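Local structure of 457aa long hypothetical protein (Pyrococcus horikoshii, 2CSU) at residues Y4-K9 with V130-T135; G126-G131 with V182-D187; P231-K236 with S281-F286; D311-R316 with D436-A441. The protein is of unknown function but combines a Rossmann-type CoA-binding domain with two flavodoxin-like domains of the succinyl-CoA ligase superfamily. All blocks are in the same frame, centred on the assembly; numbering follows the deposited sequence.

Contact 1: Y4-K9 with V130-T135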
loop_
_atom_site.group_PDB
_atom_site.type_symbol
_atom_site.label_atom_id
_atom_site.label_comp_id
_atom_site.label_asym_id
_atom_site.label_seq_id
_atom_site.Cartn_x
_atom_site.Cartn_y
_atom_site.Cartn_z
ATOM N N TYR A 4 16.406 8.821 29.848
ATOM C CA TYR A 4 15.708 10.055 30.183
ATOM C C TYR A 4 15.122 10.725 28.938
ATOM O O TYR A 4 14.407 11.714 29.011
ATOM C CB TYR A 4 16.704 10.998 30.861
ATOM C CG TYR A 4 17.953 11.074 30.058
ATOM C CD1 TYR A 4 17.981 11.829 28.889
ATOM C CD2 TYR A 4 19.102 10.398 30.470
ATOM C CE1 TYR A 4 19.148 11.918 28.144
ATOM C CE2 TYR A 4 20.266 10.478 29.720
ATOM C CZ TYR A 4 20.290 11.229 28.560
ATOM O OH TYR A 4 21.446 11.319 27.810
ATOM N N PHE A 5 15.477 10.159 27.768
ATOM C CA PHE A 5 14.950 10.696 26.520
ATOM C C PHE A 5 13.516 10.227 26.270
ATOM O O PHE A 5 12.664 10.970 25.800
ATOM C CB PHE A 5 15.857 10.230 25.382
ATOM C CG PHE A 5 16.873 11.290 25.074
ATOM C CD1 PHE A 5 16.448 12.569 24.734
ATOM C CD2 PHE A 5 18.224 10.989 25.119
ATOM C CE1 PHE A 5 17.384 13.549 24.439
ATOM C CE2 PHE A 5 19.157 11.980 24.825
ATOM C CZ PHE A 5 18.742 13.262 24.484
ATOM N N PHE A 6 13.331 8.926 26.565
ATOM C CA PHE A 6 12.049 8.293 26.269
ATOM C C PHE A 6 11.202 8.085 27.527
ATOM O O PHE A 6 10.021 7.769 27.467
ATOM C CB PHE A 6 12.332 6.948 25.599
ATOM C CG PHE A 6 13.231 7.156 24.416
ATOM C CD1 PHE A 6 12.700 7.646 23.230
ATOM C CD2 PHE A 6 14.583 6.872 24.514
ATOM C CE1 PHE A 6 13.530 7.859 22.138
ATOM C CE2 PHE A 6 15.410 7.090 23.414
ATOM C CZ PHE A 6 14.888 7.585 22.225
ATOM N N ASN A 7 11.754 8.287 28.715
ATOM C CA ASN A 7 10.996 8.157 29.952
ATOM C C ASN A 7 11.403 9.290 30.899
ATOM O O ASN A 7 11.847 9.055 32.025
ATOM C CB ASN A 7 11.260 6.777 30.572
ATOM C CG ASN A 7 10.498 5.663 29.848
ATOM O OD1 ASN A 7 9.268 5.706 29.759
ATOM N ND2 ASN A 7 11.223 4.667 29.323
ATOM N N PRO A 8 11.255 10.548 30.440
ATOM C CA PRO A 8 11.612 11.725 31.243
ATOM C C PRO A 8 10.649 11.997 32.400
ATOM O O PRO A 8 9.447 11.744 32.295
ATOM C CB PRO A 8 11.616 12.852 30.215
ATOM C CG PRO A 8 10.525 12.429 29.267
ATOM C CD PRO A 8 10.761 10.946 29.107
ATOM N N LYS A 9 11.197 12.511 33.496
ATOM C CA LYS A 9 10.426 12.828 34.690
ATOM C C LYS A 9 10.043 14.299 34.725
ATOM O O LYS A 9 9.130 14.695 35.454
ATOM C CB LYS A 9 11.226 12.464 35.946
ATOM C CG LYS A 9 11.939 11.120 35.841
ATOM C CD LYS A 9 12.210 10.510 37.222
ATOM C CE LYS A 9 13.634 10.758 37.686
ATOM N NZ LYS A 9 13.721 10.738 39.178
ATOM N N VAL A 130 12.747 16.267 13.820
ATOM C CA VAL A 130 11.314 16.360 14.078
ATOM C C VAL A 130 10.979 16.002 15.527
ATOM O O VAL A 130 9.893 16.260 16.029
ATOM C CB VAL A 130 10.586 15.414 13.122
ATOM C CG1 VAL A 130 9.111 15.327 13.509
ATOM C CG2 VAL A 130 10.697 15.930 11.699
ATOM N N GLY A 131 11.950 15.350 16.194
ATOM C CA GLY A 131 11.751 15.005 17.597
ATOM C C GLY A 131 11.768 13.491 17.818
ATOM O O GLY A 131 12.207 12.717 16.977
ATOM N N ILE A 132 11.264 13.105 18.992
ATOM C CA ILE A 132 11.192 11.710 19.437
ATOM C C ILE A 132 9.817 11.354 20.047
ATOM O O ILE A 132 9.069 12.215 20.493
ATOM C CB ILE A 132 12.285 11.471 20.486
ATOM C CG1 ILE A 132 12.071 12.385 21.696
ATOM C CG2 ILE A 132 13.671 11.791 19.892
ATOM C CD1 ILE A 132 13.065 12.102 22.826
HETATM N N MSE A 133 9.487 10.041 20.019
HETATM C CA MSE A 133 8.265 9.542 20.658
HETATM C C MSE A 133 8.503 8.285 21.503
HETATM O O MSE A 133 9.338 7.440 21.212
HETATM C CB MSE A 133 7.232 9.173 19.591
HETATM C CG MSE A 133 7.207 10.082 18.367
HETATM SE SE MSE A 133 5.803 9.683 17.318
HETATM C CE MSE A 133 6.133 10.837 15.982
ATOM N N ASN A 134 7.727 8.201 22.601
ATOM C CA ASN A 134 7.571 6.934 23.308
ATOM C C ASN A 134 6.090 6.613 23.491
ATOM O O ASN A 134 5.460 6.985 24.474
ATOM C CB ASN A 134 8.258 7.041 24.668
ATOM C CG ASN A 134 8.288 5.677 25.318
ATOM O OD1 ASN A 134 7.721 4.713 24.821
ATOM N ND2 ASN A 134 8.983 5.609 26.470
ATOM N N THR A 135 5.529 5.938 22.473
ATOM C CA THR A 135 4.097 5.677 22.471
ATOM C C THR A 135 3.662 4.896 23.710
ATOM O O THR A 135 2.533 4.993 24.166
ATOM C CB THR A 135 3.743 4.902 21.200
ATOM O OG1 THR A 135 4.535 3.722 21.118
ATOM C CG2 THR A 135 4.014 5.759 19.962
#

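Contact 2: G126-G131 with V182-D187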
loop_
_atom_site.group_PDB
_atom_site.type_symbol
_atom_site.label_atom_id
_atom_site.label_comp_id
_atom_site.label_asym_id
_atom_site.label_seq_id
_atom_site.Cartn_x
_atom_site.Cartn_y
_atom_site.Cartn_z
ATOM N N GLY A 126 19.671 15.882 17.257
ATOM C CA GLY A 126 19.511 16.949 16.277
ATOM C C GLY A 126 20.850 17.648 16.029
ATOM O O GLY A 126 21.915 17.048 16.103
ATOM N N PRO A 127 20.779 18.946 15.684
ATOM C CA PRO A 127 19.525 19.678 15.557
ATOM C C PRO A 127 18.818 19.375 14.231
ATOM O O PRO A 127 19.038 18.355 13.589
ATOM C CB PRO A 127 19.842 21.165 15.646
ATOM C CG PRO A 127 21.301 21.344 15.255
ATOM C CD PRO A 127 21.889 19.870 15.469
ATOM N N ASN A 128 17.914 20.295 13.846
ATOM C CA ASN A 128 17.119 20.074 12.644
ATOM C C ASN A 128 16.476 18.685 12.643
ATOM O O ASN A 128 16.685 17.868 11.758
ATOM C CB ASN A 128 18.025 20.232 11.422
ATOM C CG ASN A 128 17.172 20.442 10.195
ATOM O OD1 ASN A 128 16.035 20.900 10.265
ATOM N ND2 ASN A 128 17.753 20.097 9.035
ATOM N N CYS A 129 15.706 18.417 13.714
ATOM C CA CYS A 129 15.018 17.136 13.815
ATOM C C CYS A 129 13.521 17.344 14.047
ATOM O O CYS A 129 13.059 18.429 14.377
ATOM C CB CYS A 129 15.615 16.372 14.995
ATOM S SG CYS A 129 15.270 17.187 16.571
ATOM N N VAL A 130 12.747 16.267 13.820
ATOM C CA VAL A 130 11.314 16.360 14.078
ATOM C C VAL A 130 10.979 16.002 15.527
ATOM O O VAL A 130 9.893 16.260 16.029
ATOM C CB VAL A 130 10.586 15.414 13.122
ATOM C CG1 VAL A 130 9.111 15.327 13.509
ATOM C CG2 VAL A 130 10.697 15.930 11.699
ATOM N N GLY A 131 11.950 15.350 16.194
ATOM C CA GLY A 131 11.751 15.005 17.597
ATOM C C GLY A 131 11.768 13.491 17.818
ATOM O O GLY A 131 12.207 12.717 16.977
ATOM N N VAL A 182 16.634 12.071 14.044
ATOM C CA VAL A 182 17.934 12.536 14.518
ATOM C C VAL A 182 18.364 13.818 13.808
ATOM O O VAL A 182 19.308 14.497 14.189
ATOM C CB VAL A 182 18.954 11.432 14.262
ATOM C CG1 VAL A 182 18.636 10.228 15.145
ATOM C CG2 VAL A 182 18.896 11.010 12.808
ATOM N N GLY A 183 17.643 14.111 12.710
ATOM C CA GLY A 183 17.978 15.294 11.930
ATOM C C GLY A 183 19.469 15.339 11.613
ATOM O O GLY A 183 20.040 14.416 11.045
ATOM N N ASN A 184 20.218 16.406 11.901
ATOM C CA ASN A 184 21.629 16.492 11.544
ATOM C C ASN A 184 22.487 15.444 12.253
ATOM O O ASN A 184 23.632 15.227 11.869
ATOM C CB ASN A 184 22.172 17.897 11.848
ATOM C CG ASN A 184 21.490 18.978 11.028
ATOM O OD1 ASN A 184 20.806 18.693 10.053
ATOM N ND2 ASN A 184 21.676 20.233 11.426
HETATM N N MSE A 185 21.925 14.808 13.285
HETATM C CA MSE A 185 22.586 13.773 14.074
HETATM C C MSE A 185 23.991 14.199 14.503
HETATM O O MSE A 185 24.987 13.541 14.233
HETATM C CB MSE A 185 22.660 12.511 13.219
HETATM C CG MSE A 185 23.245 11.320 13.976
HETATM SE SE MSE A 185 23.005 9.775 13.095
HETATM C CE MSE A 185 24.608 9.720 12.281
ATOM N N ALA A 186 24.054 15.366 15.170
ATOM C CA ALA A 186 25.348 15.904 15.574
ATOM C C ALA A 186 25.960 15.118 16.736
ATOM O O ALA A 186 27.155 14.852 16.789
ATOM C CB ALA A 186 25.147 17.364 15.986
ATOM N N ASP A 187 25.100 14.779 17.715
ATOM C CA ASP A 187 25.594 14.085 18.899
ATOM C C ASP A 187 25.174 12.611 18.911
ATOM O O ASP A 187 25.834 11.739 18.361
ATOM C CB ASP A 187 25.030 14.798 20.125
ATOM C CG ASP A 187 25.908 14.493 21.327
ATOM O OD1 ASP A 187 26.916 13.812 21.145
ATOM O OD2 ASP A 187 25.578 14.936 22.421
HETATM O O HOH W 1 22.208 14.030 17.625
#

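Contact 3: P231-K236 with S281-F286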
loop_
_atom_site.group_PDB
_atom_site.type_symbol
_atom_site.label_atom_id
_atom_site.label_comp_id
_atom_site.label_asym_id
_atom_site.label_seq_id
_atom_site.Cartn_x
_atom_site.Cartn_y
_atom_site.Cartn_z
ATOM N N PRO A 231 16.466 -7.886 15.949
ATOM C CA PRO A 231 16.717 -7.468 14.573
ATOM C C PRO A 231 16.708 -5.972 14.267
ATOM O O PRO A 231 16.040 -5.163 14.927
ATOM C CB PRO A 231 15.662 -8.247 13.776
ATOM C CG PRO A 231 14.553 -8.370 14.717
ATOM C CD PRO A 231 15.240 -8.698 16.027
ATOM N N ILE A 232 17.492 -5.628 13.255
ATOM C CA ILE A 232 17.620 -4.268 12.785
ATOM C C ILE A 232 17.371 -4.306 11.278
ATOM O O ILE A 232 18.002 -5.080 10.566
ATOM C CB ILE A 232 19.036 -3.726 13.086
ATOM C CG1 ILE A 232 19.254 -3.682 14.605
ATOM C CG2 ILE A 232 19.223 -2.363 12.443
ATOM C CD1 ILE A 232 20.662 -3.326 15.045
ATOM N N ILE A 233 16.432 -3.486 10.809
ATOM C CA ILE A 233 16.087 -3.419 9.390
ATOM C C ILE A 233 16.424 -2.015 8.875
ATOM O O ILE A 233 15.883 -1.020 9.376
ATOM C CB ILE A 233 14.569 -3.681 9.144
ATOM C CG1 ILE A 233 14.150 -5.051 9.688
ATOM C CG2 ILE A 233 14.279 -3.677 7.650
ATOM C CD1 ILE A 233 14.271 -5.203 11.178
ATOM N N ALA A 234 17.309 -1.939 7.877
ATOM C CA ALA A 234 17.725 -0.657 7.313
ATOM C C ALA A 234 17.326 -0.425 5.864
ATOM O O ALA A 234 17.515 -1.281 5.004
ATOM C CB ALA A 234 19.239 -0.494 7.443
ATOM N N LEU A 235 16.767 0.751 5.614
ATOM C CA LEU A 235 16.370 1.177 4.278
ATOM C C LEU A 235 17.403 2.262 3.968
ATOM O O LEU A 235 17.392 3.332 4.578
ATOM C CB LEU A 235 14.948 1.773 4.287
ATOM C CG LEU A 235 14.495 2.525 3.013
ATOM C CD1 LEU A 235 14.597 1.608 1.791
ATOM C CD2 LEU A 235 13.062 3.040 3.186
ATOM N N LYS A 236 18.319 1.962 3.053
ATOM C CA LYS A 236 19.379 2.892 2.679
ATOM C C LYS A 236 19.045 3.624 1.381
ATOM O O LYS A 236 18.778 3.031 0.345
ATOM C CB LYS A 236 20.683 2.110 2.511
ATOM C CG LYS A 236 21.813 2.982 1.948
ATOM C CD LYS A 236 22.453 3.872 3.016
ATOM C CE LYS A 236 23.627 4.695 2.473
ATOM N NZ LYS A 236 23.122 5.838 1.710
ATOM N N SER A 281 7.249 -3.915 6.874
ATOM C CA SER A 281 6.735 -5.275 6.859
ATOM C C SER A 281 7.698 -6.231 7.547
ATOM O O SER A 281 7.275 -7.134 8.283
ATOM C CB SER A 281 6.481 -5.737 5.422
ATOM O OG SER A 281 5.656 -4.826 4.705
HETATM N N MSE A 282 8.991 -6.008 7.325
HETATM C CA MSE A 282 10.002 -6.904 7.871
HETATM C C MSE A 282 10.197 -6.694 9.375
HETATM O O MSE A 282 10.535 -7.600 10.123
HETATM C CB MSE A 282 11.322 -6.633 7.146
HETATM C CG MSE A 282 11.373 -7.280 5.759
HETATM SE SE MSE A 282 12.787 -6.722 4.798
HETATM C CE MSE A 282 14.070 -7.119 5.994
ATOM N N ALA A 283 10.005 -5.433 9.803
ATOM C CA ALA A 283 10.322 -5.082 11.183
ATOM C C ALA A 283 9.234 -5.516 12.170
ATOM O O ALA A 283 9.501 -5.939 13.289
ATOM C CB ALA A 283 10.517 -3.567 11.251
ATOM N N ARG A 284 7.971 -5.362 11.737
ATOM C CA ARG A 284 6.879 -5.608 12.670
ATOM C C ARG A 284 6.444 -7.074 12.646
ATOM O O ARG A 284 5.390 -7.444 13.147
ATOM C CB ARG A 284 5.705 -4.710 12.276
ATOM C CG ARG A 284 5.030 -5.169 10.984
ATOM C CD ARG A 284 3.576 -4.690 10.892
ATOM N NE ARG A 284 3.184 -4.500 9.492
ATOM C CZ ARG A 284 1.965 -4.939 9.127
ATOM N NH1 ARG A 284 1.171 -5.510 10.017
ATOM N NH2 ARG A 284 1.561 -4.791 7.863
ATOM N N ALA A 285 7.298 -7.905 12.021
ATOM C CA ALA A 285 7.010 -9.334 11.992
ATOM C C ALA A 285 7.604 -10.040 13.208
ATOM O O ALA A 285 7.394 -11.224 13.446
ATOM C CB ALA A 285 7.612 -9.918 10.714
ATOM N N PHE A 286 8.406 -9.277 13.973
ATOM C CA PHE A 286 9.034 -9.885 15.140
ATOM C C PHE A 286 8.119 -9.825 16.366
ATOM O O PHE A 286 8.564 -9.823 17.506
ATOM C CB PHE A 286 10.336 -9.135 15.426
ATOM C CG PHE A 286 11.336 -9.421 14.343
ATOM C CD1 PHE A 286 12.083 -10.593 14.389
ATOM C CD2 PHE A 286 11.521 -8.513 13.314
ATOM C CE1 PHE A 286 13.018 -10.853 13.397
ATOM C CE2 PHE A 286 12.460 -8.783 12.321
ATOM C CZ PHE A 286 13.210 -9.951 12.358
#

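Contact 4: D311-R316 with D436-A441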
loop_
_atom_site.group_PDB
_atom_site.type_symbol
_atom_site.label_atom_id
_atom_site.label_comp_id
_atom_site.label_asym_id
_atom_site.label_seq_id
_atom_site.Cartn_x
_atom_site.Cartn_y
_atom_site.Cartn_z
ATOM N N ASP A 311 5.169 -17.260 -5.169
ATOM C CA ASP A 311 6.210 -16.647 -5.992
ATOM C C ASP A 311 7.102 -15.747 -5.141
ATOM O O ASP A 311 8.318 -15.914 -5.116
ATOM C CB ASP A 311 5.596 -15.797 -7.117
ATOM C CG ASP A 311 5.260 -16.609 -8.370
ATOM O OD1 ASP A 311 5.709 -17.777 -8.484
ATOM O OD2 ASP A 311 4.551 -16.069 -9.256
ATOM N N GLU A 312 6.479 -14.796 -4.447
ATOM C CA GLU A 312 7.183 -13.837 -3.605
ATOM C C GLU A 312 8.100 -14.465 -2.578
ATOM O O GLU A 312 9.177 -13.936 -2.297
ATOM C CB GLU A 312 6.184 -12.922 -2.895
ATOM C CG GLU A 312 5.475 -11.936 -3.812
ATOM C CD GLU A 312 6.442 -10.985 -4.514
ATOM O OE1 GLU A 312 7.544 -10.730 -3.981
ATOM O OE2 GLU A 312 6.082 -10.481 -5.596
ATOM N N LEU A 313 7.667 -15.579 -2.003
ATOM C CA LEU A 313 8.470 -16.275 -1.008
ATOM C C LEU A 313 9.649 -16.932 -1.704
ATOM O O LEU A 313 10.777 -16.948 -1.187
ATOM C CB LEU A 313 7.652 -17.372 -0.331
ATOM C CG LEU A 313 6.430 -17.006 0.512
ATOM C CD1 LEU A 313 5.580 -18.248 0.746
ATOM C CD2 LEU A 313 6.888 -16.426 1.838
ATOM N N ASP A 314 9.375 -17.483 -2.882
ATOM C CA ASP A 314 10.397 -18.226 -3.608
ATOM C C ASP A 314 11.608 -17.346 -3.923
ATOM O O ASP A 314 12.743 -17.644 -3.576
ATOM C CB ASP A 314 9.779 -18.744 -4.906
ATOM C CG ASP A 314 10.706 -19.778 -5.529
ATOM O OD1 ASP A 314 11.736 -19.372 -6.070
ATOM O OD2 ASP A 314 10.393 -20.964 -5.471
ATOM N N LYS A 315 11.335 -16.243 -4.643
ATOM C CA LYS A 315 12.411 -15.323 -4.989
ATOM C C LYS A 315 13.085 -14.752 -3.738
ATOM O O LYS A 315 14.110 -14.086 -3.792
ATOM C CB LYS A 315 11.820 -14.190 -5.827
ATOM C CG LYS A 315 11.193 -13.093 -4.963
ATOM C CD LYS A 315 9.990 -12.439 -5.641
ATOM C CE LYS A 315 10.308 -11.040 -6.180
ATOM N NZ LYS A 315 9.087 -10.420 -6.691
ATOM N N ARG A 316 12.443 -15.006 -2.581
ATOM C CA ARG A 316 13.004 -14.521 -1.325
ATOM C C ARG A 316 13.863 -15.588 -0.642
ATOM O O ARG A 316 14.512 -15.348 0.369
ATOM C CB ARG A 316 11.847 -14.121 -0.411
ATOM C CG ARG A 316 11.433 -12.662 -0.598
ATOM C CD ARG A 316 12.344 -11.702 0.174
ATOM N NE ARG A 316 11.755 -10.361 0.228
ATOM C CZ ARG A 316 12.516 -9.374 0.735
ATOM N NH1 ARG A 316 13.742 -9.629 1.155
ATOM N NH2 ARG A 316 12.024 -8.133 0.809
ATOM N N ASP A 436 4.522 -8.170 0.770
ATOM C CA ASP A 436 4.715 -7.731 2.151
ATOM C C ASP A 436 4.822 -8.899 3.127
ATOM O O ASP A 436 5.716 -8.929 3.975
ATOM C CB ASP A 436 3.560 -6.810 2.565
ATOM C CG ASP A 436 3.679 -5.408 1.963
ATOM O OD1 ASP A 436 2.841 -4.541 2.294
ATOM O OD2 ASP A 436 4.606 -5.172 1.166
ATOM N N VAL A 437 3.916 -9.869 3.019
ATOM C CA VAL A 437 3.964 -11.015 3.917
ATOM C C VAL A 437 5.241 -11.821 3.608
ATOM O O VAL A 437 5.869 -12.363 4.510
ATOM C CB VAL A 437 2.656 -11.892 3.789
ATOM C CG1 VAL A 437 2.515 -12.460 2.390
ATOM C CG2 VAL A 437 2.645 -13.008 4.846
ATOM N N ALA A 438 5.640 -11.867 2.338
ATOM C CA ALA A 438 6.862 -12.588 1.953
ATOM C C ALA A 438 8.078 -11.913 2.574
ATOM O O ALA A 438 8.991 -12.581 3.050
ATOM C CB ALA A 438 7.018 -12.631 0.404
ATOM N N SER A 439 8.098 -10.584 2.575
ATOM C CA SER A 439 9.226 -9.872 3.168
ATOM C C SER A 439 9.318 -10.175 4.647
ATOM O O SER A 439 10.412 -10.347 5.190
ATOM C CB SER A 439 9.078 -8.361 2.972
ATOM O OG SER A 439 9.110 -8.019 1.604
ATOM N N ALA A 440 8.160 -10.240 5.301
ATOM C CA ALA A 440 8.110 -10.516 6.730
ATOM C C ALA A 440 8.609 -11.916 7.001
ATOM O O ALA A 440 9.365 -12.142 7.949
ATOM C CB ALA A 440 6.676 -10.353 7.264
ATOM N N ALA A 441 8.160 -12.852 6.172
ATOM C CA ALA A 441 8.556 -14.253 6.277
ATOM C C ALA A 441 10.069 -14.358 6.136
ATOM O O ALA A 441 10.725 -15.126 6.846
ATOM C CB ALA A 441 7.891 -15.052 5.175
#

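Contact 1: Y4-K9 with V130-T135
F6 lays its ring against strand 131-134, with CE1 4.2 Å from CB of I132 and the backbone O of M133 near the ring plane, at the edge, 3.9 Å from F6 CD1. The F6 and I132 side chains cross at about a right angle. I132 also serves F5: its CD1 lies 3.9 Å from F5 CD1. I132 CG1 stands between its backbone N and carbonyl carbon (chi1 61°), and the extended chain beyond it carries CD1 to F5. Both I132 and F5 also pack on I125, while the F6 ring meets that of Y196 with their planes only about 15° apart.

The polar link is made by N134. Its ND2 donates to F6 O over 2.6 Å, nearly straight at 175°; the acceptor lies in the amide plane of N134, whereas the donor sits above the carbonyl plane of F6. The other amide atom, OD1, takes a weak bond from the backbone N of H136. Residues 4-9, which precede strand 10-14 of the Rossmann-type sheet, are thus fastened to a strand of the next sheet by a buried hydrophobic patch, with one side-chain-to-backbone bond satisfying the carbonyl of F6.

Contact 2: G126-G131 with V182-D187
G126 meets the second segment through its backbone, its O accepting from A186 N at 2.9 Å with the donor tilted from the carbonyl plane. On the amide side, water 1 accepts from both G126 N and D187 N, bridging the two loops. The methyl of A186 also rests near this carbonyl, with CB 3.2 Å from G126 O.

P127 follows through a cis peptide bond. Its O receives N184 N at 2.8 Å, close to the C=O direction (164°), while P127 CD lies 4.1 Å from A186 CB.

N128 comes next, crossing the N184 side chain with the amide planes 66° apart; N128 CB lies 3.5 Å from N184 OD1. Its CG, anti to the backbone N (chi1 -162°), carries the amide across that of N184, N128 ND2 coming to 3.5 Å of N184 OD1. The geometry gives no hydrogen bond between the two amides. N184 ND2 donates instead to E101 and E110, outside the two loops.

C129 then places CB 3.8 Å from G183 N, beside the turn. Here V182 to M185 form a type II' beta turn, closed by a 2.8 Å bond from M185 N to V182 O, with G183 at its second position.

The arrangement is a loop-to-loop junction: the segment leaving the last Rossmann-sheet strand, 123-125, docks through backbone bonds on a type II' turn and the residue that follows it, beyond strand 175-181 of the flavodoxin-like domain.

Contact 3: P231-K236 with S281-F286
The unusual feature is a proline set over an aromatic face: CG of P231 lies above the centre of the F286 ring, 6° off its normal, in a CH-pi arrangement that is too tight in the model, so its detail is doubtful. This is strand-to-helix packing within the flavodoxin-like alpha/beta fold, where strand 232-236 is covered by the end of helix 276-283 and the turn after it.

That turn, type I from A283 to F286, brings the ring back toward the strand. F286 CG lies anti to its carbonyl carbon (chi1 -69°), presenting one face to P231, while A283 O lies in the ring plane at the edge. The proline and phenylalanine side chains approach from opposite directions, and both also touch Q447 of helix 434-450.

I233 is the other point of attachment, and the strand comes nearest the helix here, with its CA 6.3 Å from that of A283. Its two branches divide the work. CD1 reaches A283 CB at 4.1 Å and, obliquely, CE2 of F286 at 4.2 Å. The CG2 branch meets the selenomethionine M282, whose chain is bent at chi3 (54°) and crosses I233 obliquely; its terminal methyl ends the row of apolar contacts, with M282 CE 3.8 Å from I233 CG2.

Contact 4: D311-R316 with D436-A441
A438 carries the largest buried area of the contact, followed by R316 and L313. The helix of A438 comes nearest to the other at L313, where the CA atoms of the two residues are 5.0 Å apart. Such close backbones are possible because A438 has only a methyl to insert: its CB sits 3.4 Å from CB of E312, against the turn of helix that also bears L313.

L313 brings one branch over the small side chains of the opposite helix. Its CD2 lies 3.8 Å from A438 CA and 3.7 Å from A441 CB, bridging two alanines three residues apart. With CG anti to the carbonyl carbon (chi1 -64°), the isobutyl group is brought nearer to the second helix than its CB direction alone would suggest.

R316, later in the same segment, reaches S439 along the side of helix 434-450. Its chain bends at chi2 (-81°) before running out, so that one face of the guanidinium covers S439 CA. NH2 gives S439 OG a weak bond of 3.0 Å at a poor 130°; the hydroxyl is also bonded to E435 O. R316 NH2 has a long, weak ion pair with E278 as well. E312 is in turn joined to K315 by a salt bridge within residues 311-316, its component hydrogen bonds weak.

Both helices touch strand 371-377, L313 on I373 and A441 on M371, and helix 434-450 also touches strand 406-411 through A441 on L407. Helix 276-283 reaches S439 through E278 and M282, and N274 of the second subunit packs on E312.

Overall arrangement
From the N terminus, contact 1 brings the chain start back to strand 131-134, enclosing the Rossmann-type sheet in a loop of 120 residues. Contact 2 begins where contact 1 ends: the two share V130 and G131, and its loop spans 50 residues. Contact 1 ties the N-terminal segment to the second sheet; contact 2 ties the loop after strand 123-125 to the turn beyond strand 175-181. Contact 3 follows in series within the flavodoxin-like domain, its centre about 21 Å from that of contact 1. Contact 4 closes last, across the third domain. Contacts 3 and 4 touch, M282 CG lying 3.3 Å from S439 O, so helix 276-283 meets helix 434-450 between the two domains.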